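Local structure of putative NADH-depentdent flavin oxidoreductase (Cupriavidus metallidurans, 5OCS) at residues A22-Y27 against S322-M327; G51-E56 against I95-Q100; H263-G268 against M298-I303. The protein probably catalyses NAD(P)H-dependent reduction of activated alkenes, as an FMN-dependent ene-reductase of the Old Yellow Enzyme family. All blocks are in the same frame, centred on the assembly; numbering follows the deposited sequence.

Overall arrangement
The eight-stranded parallel barrel begins with strand 19-21, and the loop after it supplies residues 22-27 of contact 1. Next come strands 52-59 and 96-102, second and third in barrel order; contact 2 joins them after a short excursion through helix 76-92. Contact 3 follows later, in series with contact 2, and binds the sixth strand, 262-265, to the seventh, 297-300. Only then does the chain reach 322-327, where contact 1 closes a span of 294 residues that contains both others and brings the eighth strand beside the first. All three border the same barrel, and each holds at least one FMN-binding residue.

Contact 1 of 3, residues A22-Y27 against S322-M327; sequences APMCQY and SIARAM
A22 N donates to I323 O at 3.0 Å, with 169° at the hydrogen; it is the single hydrogen bond between the two segments. The small methyl of A22 sits beside this bond, its CB 3.7 Å from A324 CB, and both alanines suit a place where the two backbones come close; S322 CB adds looser packing on the same methyl. The bond continues the pairing of strand 320-323 with strand 19-21, the neighbours that close the parallel barrel of this TIM-barrel enzyme, just past the C-terminal ends of its strands. Here the loop carrying P23 and C25 and the turn carrying A324 and R325 contribute to the FMN site. M24 reaches from the first of these to the second. With CG anti to its carbonyl carbon (chi1 -76°), its chain runs out to A324, so that SD lies 3.6 Å from A324 CB and 3.4 Å from A324 O. A bend at chi3 keeps CE near A324 O, at 3.6 Å, with M327 CB a looser neighbour at 4.4 Å. A flexible thioether suits this mixed surface of methyl and carbonyl. M24 O accepts from Q26 NE2 at 3.0 Å; M24 O lies in the plane of the Q26 amide, whereas NE2 stands above the carbonyl plane. Q26 OE1 is bonded to the indole NE1 of W37, which fixes how the amide is turned.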
# COMPACT_ATOMS: atom_id res chain seq x y z
N ALA D 22 -3.44 11.88 8.34
CA ALA D 22 -3.01 13.27 8.32
C ALA D 22 -2.47 13.62 6.95
O ALA D 22 -1.94 12.75 6.28
CB ALA D 22 -1.92 13.52 9.38
N PRO D 23 -2.61 14.90 6.53
CA PRO D 23 -2.04 15.31 5.25
C PRO D 23 -0.54 15.29 5.42
O PRO D 23 0.00 15.89 6.41
CB PRO D 23 -2.57 16.73 5.06
CG PRO D 23 -2.85 17.22 6.45
CD PRO D 23 -3.23 16.03 7.26
N MET D 24 0.13 14.53 4.58
CA MET D 24 1.54 14.33 4.72
C MET D 24 2.18 14.60 3.37
O MET D 24 1.95 13.84 2.44
CB MET D 24 1.86 12.91 5.17
CG MET D 24 1.57 12.68 6.63
SD MET D 24 1.87 10.96 7.13
CE MET D 24 0.44 10.14 6.45
N CYS D 25 2.96 15.68 3.29
CA CYS D 25 3.64 16.04 2.04
C CYS D 25 4.48 14.90 1.52
O CYS D 25 5.20 14.25 2.30
CB CYS D 25 4.53 17.28 2.25
SG CYS D 25 3.54 18.75 2.53
N GLN D 26 4.37 14.63 0.21
CA GLN D 26 5.10 13.59 -0.42
C GLN D 26 6.22 14.13 -1.33
O GLN D 26 7.08 13.34 -1.72
CB GLN D 26 4.15 12.69 -1.26
CG GLN D 26 3.09 12.00 -0.44
CD GLN D 26 3.72 11.09 0.58
OE1 GLN D 26 4.37 10.10 0.21
NE2 GLN D 26 3.61 11.44 1.85
N TYR D 27 6.18 15.42 -1.69
CA TYR D 27 7.25 16.02 -2.53
C TYR D 27 7.50 15.19 -3.78
O TYR D 27 8.63 15.02 -4.19
CB TYR D 27 8.56 16.16 -1.70
CG TYR D 27 8.34 16.73 -0.33
CD1 TYR D 27 8.27 18.11 -0.15
CD2 TYR D 27 8.23 15.90 0.79
CE1 TYR D 27 8.02 18.66 1.12
CE2 TYR D 27 8.00 16.43 2.06
CZ TYR D 27 7.91 17.82 2.20
OH TYR D 27 7.68 18.37 3.44
N SER D 322 -5.97 12.64 14.16
CA SER D 322 -5.18 12.47 12.95
C SER D 322 -3.84 11.81 13.23
O SER D 322 -3.16 12.13 14.20
CB SER D 322 -5.03 13.79 12.17
OG SER D 322 -4.17 14.74 12.81
N ILE D 323 -3.46 10.87 12.36
CA ILE D 323 -2.26 10.08 12.54
C ILE D 323 -1.39 10.18 11.31
O ILE D 323 -1.89 10.07 10.20
CB ILE D 323 -2.58 8.63 12.86
CG1 ILE D 323 -3.34 8.52 14.18
CG2 ILE D 323 -1.31 7.82 13.04
CD1 ILE D 323 -3.96 7.17 14.42
N ALA D 324 -0.12 10.49 11.51
CA ALA D 324 0.78 10.74 10.40
C ALA D 324 1.82 9.60 10.31
O ALA D 324 1.60 8.65 9.57
CB ALA D 324 1.36 12.13 10.50
N ARG D 325 2.97 9.73 11.00
CA ARG D 325 4.07 8.85 10.83
C ARG D 325 3.73 7.39 11.05
O ARG D 325 4.20 6.56 10.30
CB ARG D 325 5.26 9.26 11.71
CG ARG D 325 5.92 10.50 11.15
CD ARG D 325 7.23 10.79 11.85
NE ARG D 325 7.89 11.96 11.26
CZ ARG D 325 9.10 12.39 11.60
NH1 ARG D 325 9.82 11.78 12.53
NH2 ARG D 325 9.60 13.46 10.97
N ALA D 326 2.90 7.07 12.04
CA ALA D 326 2.56 5.66 12.28
C ALA D 326 1.82 5.05 11.10
O ALA D 326 1.89 3.84 10.94
CB ALA D 326 1.77 5.45 13.57
N MET D 327 1.07 5.87 10.35
CA MET D 327 0.39 5.40 9.14
C MET D 327 1.40 5.08 8.05
O MET D 327 1.11 4.18 7.25
CB MET D 327 -0.60 6.43 8.60
CG MET D 327 -1.88 6.61 9.37
SD MET D 327 -2.95 5.14 9.41
CE MET D 327 -2.83 4.43 7.78

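Contact 2 of 3, residues G51-E56 against I95-Q100; sequences GLLIIE and IAVTIQ
L53 O takes two donors from T98, the backbone N and the hydroxyl OG1, each at 2.9 Å. T98 OG1 is set between its own N and carbonyl carbon (chi1 61°), which brings it back toward the neighbouring strand; threonine thus satisfies its buried hydroxyl locally and leaves CG2 to meet L52 CD1 at 3.5 Å, the two side chains at about a right angle. The ladder runs on either side of this fork: L53 N donates to A96 O, I55 N to T98 O at 2.8 Å, and Q100 N to I55 O at 3.1 Å. On the face with L53 and V97, branched aliphatics pack against each other: I55 CD1 lies 3.8 Å from V97 CG1, and I55 CB packs on I99 CG1. Beyond them, helix 76-92 covers V97 and I99, while helix 36-46 covers L53 and I55. On the other face, L13 and L15 of strand 13-15 press on L52, A96 and T98. At the far end E176 holds NE2 of Q100, an FMN-binding residue, and E56 OE1 accepts from Q26 N. Two parallel strands joined through helix 76-92 form a beta-alpha-beta crossover, the repeating step of a TIM barrel.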
# COMPACT_ATOMS: atom_id res chain seq x y z
N GLY D 51 -11.31 6.23 8.83
CA GLY D 51 -12.50 6.92 8.44
C GLY D 51 -12.34 8.03 7.43
O GLY D 51 -13.22 8.25 6.57
N LEU D 52 -11.20 8.71 7.50
CA LEU D 52 -10.98 9.93 6.80
C LEU D 52 -9.54 9.97 6.26
O LEU D 52 -8.56 9.71 6.98
CB LEU D 52 -11.22 11.09 7.77
CG LEU D 52 -11.03 12.46 7.15
CD1 LEU D 52 -11.98 12.76 5.97
CD2 LEU D 52 -11.10 13.55 8.21
N LEU D 53 -9.42 10.30 4.99
CA LEU D 53 -8.12 10.57 4.40
C LEU D 53 -8.06 12.06 4.07
O LEU D 53 -9.01 12.63 3.47
CB LEU D 53 -7.97 9.76 3.11
CG LEU D 53 -6.81 10.13 2.19
CD1 LEU D 53 -5.45 9.96 2.82
CD2 LEU D 53 -6.91 9.29 0.93
N ILE D 54 -6.97 12.73 4.44
CA ILE D 54 -6.75 14.11 4.08
C ILE D 54 -5.52 14.13 3.21
O ILE D 54 -4.43 13.82 3.71
CB ILE D 54 -6.49 15.01 5.31
CG1 ILE D 54 -7.57 14.80 6.37
CG2 ILE D 54 -6.46 16.47 4.87
CD1 ILE D 54 -7.37 15.58 7.67
N ILE D 55 -5.71 14.48 1.93
CA ILE D 55 -4.64 14.56 0.97
C ILE D 55 -3.67 15.68 1.41
O ILE D 55 -4.12 16.70 1.97
CB ILE D 55 -5.18 14.78 -0.47
CG1 ILE D 55 -5.87 13.49 -0.98
CG2 ILE D 55 -4.07 15.14 -1.46
CD1 ILE D 55 -6.81 13.72 -2.14
N GLU D 56 -2.39 15.48 1.13
CA GLU D 56 -1.33 16.39 1.48
C GLU D 56 -1.58 17.84 1.05
O GLU D 56 -2.36 18.12 0.14
CB GLU D 56 -0.02 15.96 0.82
CG GLU D 56 0.01 16.12 -0.69
CD GLU D 56 1.20 15.39 -1.32
OE1 GLU D 56 2.32 15.96 -1.33
OE2 GLU D 56 0.99 14.26 -1.80
N ILE D 95 -13.64 5.07 1.86
CA ILE D 95 -13.14 6.12 2.71
C ILE D 95 -13.59 7.51 2.24
O ILE D 95 -13.84 7.76 1.06
CB ILE D 95 -11.59 6.07 2.81
CG1 ILE D 95 -11.10 6.74 4.10
CG2 ILE D 95 -10.94 6.65 1.55
CD1 ILE D 95 -9.66 6.45 4.44
N ALA D 96 -13.71 8.42 3.19
CA ALA D 96 -13.97 9.82 2.87
C ALA D 96 -12.67 10.48 2.47
O ALA D 96 -11.69 10.32 3.18
CB ALA D 96 -14.53 10.55 4.11
N VAL D 97 -12.68 11.12 1.33
CA VAL D 97 -11.48 11.73 0.76
C VAL D 97 -11.64 13.23 0.82
O VAL D 97 -12.55 13.76 0.23
CB VAL D 97 -11.20 11.22 -0.65
CG1 VAL D 97 -9.96 11.86 -1.20
CG2 VAL D 97 -11.03 9.71 -0.61
N THR D 98 -10.69 13.90 1.49
CA THR D 98 -10.67 15.35 1.64
C THR D 98 -9.29 15.85 1.26
O THR D 98 -8.35 15.05 1.06
CB THR D 98 -11.02 15.76 3.08
OG1 THR D 98 -10.05 15.23 4.01
CG2 THR D 98 -12.44 15.19 3.43
N ILE D 99 -9.10 17.16 1.21
CA ILE D 99 -7.84 17.71 0.74
C ILE D 99 -7.46 18.94 1.54
O ILE D 99 -8.30 19.74 1.91
CB ILE D 99 -7.89 18.04 -0.77
CG1 ILE D 99 -6.49 18.30 -1.33
CG2 ILE D 99 -8.90 19.18 -1.10
CD1 ILE D 99 -6.45 18.18 -2.84
N GLN D 100 -6.17 19.08 1.82
CA GLN D 100 -5.61 20.27 2.49
C GLN D 100 -5.15 21.26 1.44
O GLN D 100 -4.27 20.95 0.62
CB GLN D 100 -4.46 19.87 3.41
CG GLN D 100 -3.94 21.01 4.23
CD GLN D 100 -2.69 20.64 4.96
OE1 GLN D 100 -1.64 20.44 4.34
NE2 GLN D 100 -2.78 20.58 6.28

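Contact 3 of 3, residues H263-G268 against M298-I303; sequences HVSTGG and MAVGLI
The imidazole of H263 carries M298 SD over one face, 4.3 Å from the ring centroid and displaced toward the rim, a sulfur-aromatic contact. The M298 side chain, extended beyond CG, and that of H263 cross at about a right angle, and M298 CB sits 3.7 Å from H263 CD2. V300 CG2 approaches NE2 obliquely. With CG anti to the backbone N (chi1 -170°), the ring reaches into the barrel, where ND1 is hydrogen-bonded to E176 and NE2 to the hydroxyl of S322; two polar partners fix its rotation, a role a ring with two nitrogens fills well. The strands themselves pair through V264 N to M298 O at 2.8 Å and V300 N to V264 O at 3.2 Å. Further on they diverge, and a water donates to both V264 O and V300 O, bridging them. T266 then packs its methyl against the other segment: CG2 lies 3.9 Å from V300 CG1 and equally far from L302 CD1. Its OG1 accepts from G268 N at 3.1 Å in an ST turn, and glycine fits the positive phi of G268 (86°). S265 OG bonds to R231 NE, and both S265 and T266 hold a citrate, probably from the crystallisation liquor. L302 is an FMN-binding residue, and R231 is another, so the loops leaving these strands border the cofactor site at the C-terminal ends of the TIM-barrel strands.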
# COMPACT_ATOMS: atom_id res chain seq x y z
N HIS D 263 -8.94 21.52 13.23
CA HIS D 263 -7.90 20.52 13.35
C HIS D 263 -6.74 21.19 14.05
O HIS D 263 -6.15 22.13 13.50
CB HIS D 263 -7.52 20.04 11.94
CG HIS D 263 -6.64 18.83 11.91
ND1 HIS D 263 -6.32 18.19 10.73
CD2 HIS D 263 -6.03 18.13 12.89
CE1 HIS D 263 -5.54 17.15 10.99
NE2 HIS D 263 -5.34 17.10 12.29
N VAL D 264 -6.41 20.71 15.24
CA VAL D 264 -5.51 21.43 16.15
C VAL D 264 -4.18 20.71 16.16
O VAL D 264 -4.11 19.56 16.56
CB VAL D 264 -6.09 21.47 17.58
CG1 VAL D 264 -5.13 22.13 18.55
CG2 VAL D 264 -7.46 22.16 17.60
N SER D 265 -3.11 21.40 15.72
CA SER D 265 -1.78 20.83 15.81
C SER D 265 -1.28 20.89 17.26
O SER D 265 -1.92 21.49 18.11
CB SER D 265 -0.83 21.52 14.84
OG SER D 265 -1.10 20.99 13.52
N THR D 266 -0.15 20.23 17.56
CA THR D 266 0.18 19.98 18.97
C THR D 266 0.75 21.17 19.68
O THR D 266 1.00 21.09 20.86
CB THR D 266 1.22 18.85 19.15
OG1 THR D 266 2.47 19.26 18.58
CG2 THR D 266 0.76 17.55 18.48
N GLY D 267 1.06 22.24 18.96
CA GLY D 267 1.77 23.38 19.53
C GLY D 267 3.18 23.05 19.99
O GLY D 267 3.76 23.78 20.80
N GLY D 268 3.76 21.95 19.51
CA GLY D 268 5.12 21.57 19.92
C GLY D 268 5.24 20.75 21.18
O GLY D 268 6.35 20.45 21.60
N MET D 298 -10.55 17.90 15.68
CA MET D 298 -9.59 16.90 15.27
C MET D 298 -8.25 17.25 15.90
O MET D 298 -7.88 18.39 15.86
CB MET D 298 -9.37 16.88 13.75
CG MET D 298 -10.60 16.92 12.89
SD MET D 298 -10.07 16.66 11.14
CE MET D 298 -11.62 16.94 10.29
N ALA D 299 -7.56 16.31 16.50
CA ALA D 299 -6.30 16.55 17.12
C ALA D 299 -5.21 15.75 16.43
O ALA D 299 -5.38 14.54 16.20
CB ALA D 299 -6.35 16.15 18.57
N VAL D 300 -4.11 16.42 16.12
CA VAL D 300 -2.88 15.72 15.71
C VAL D 300 -2.45 14.87 16.87
O VAL D 300 -2.28 15.39 18.01
CB VAL D 300 -1.76 16.69 15.38
CG1 VAL D 300 -0.46 15.92 15.13
CG2 VAL D 300 -2.12 17.50 14.14
N GLY D 301 -2.34 13.58 16.61
CA GLY D 301 -1.92 12.60 17.58
C GLY D 301 -0.54 12.06 17.23
O GLY D 301 -0.42 11.21 16.31
N LEU D 302 0.48 12.50 17.96
CA LEU D 302 1.85 11.99 17.73
C LEU D 302 2.00 10.72 18.52
O LEU D 302 2.73 10.67 19.50
CB LEU D 302 2.90 13.05 18.12
CG LEU D 302 2.78 14.37 17.37
CD1 LEU D 302 3.88 15.30 17.91
CD2 LEU D 302 2.87 14.26 15.86
N ILE D 303 1.27 9.69 18.10
CA ILE D 303 1.13 8.44 18.80
C ILE D 303 1.36 7.28 17.87
O ILE D 303 1.31 7.44 16.65
CB ILE D 303 -0.27 8.34 19.47
CG1 ILE D 303 -1.40 8.38 18.42
CG2 ILE D 303 -0.45 9.47 20.46
CD1 ILE D 303 -1.73 7.04 17.81
O HOH W 1 -3.08 18.11 18.98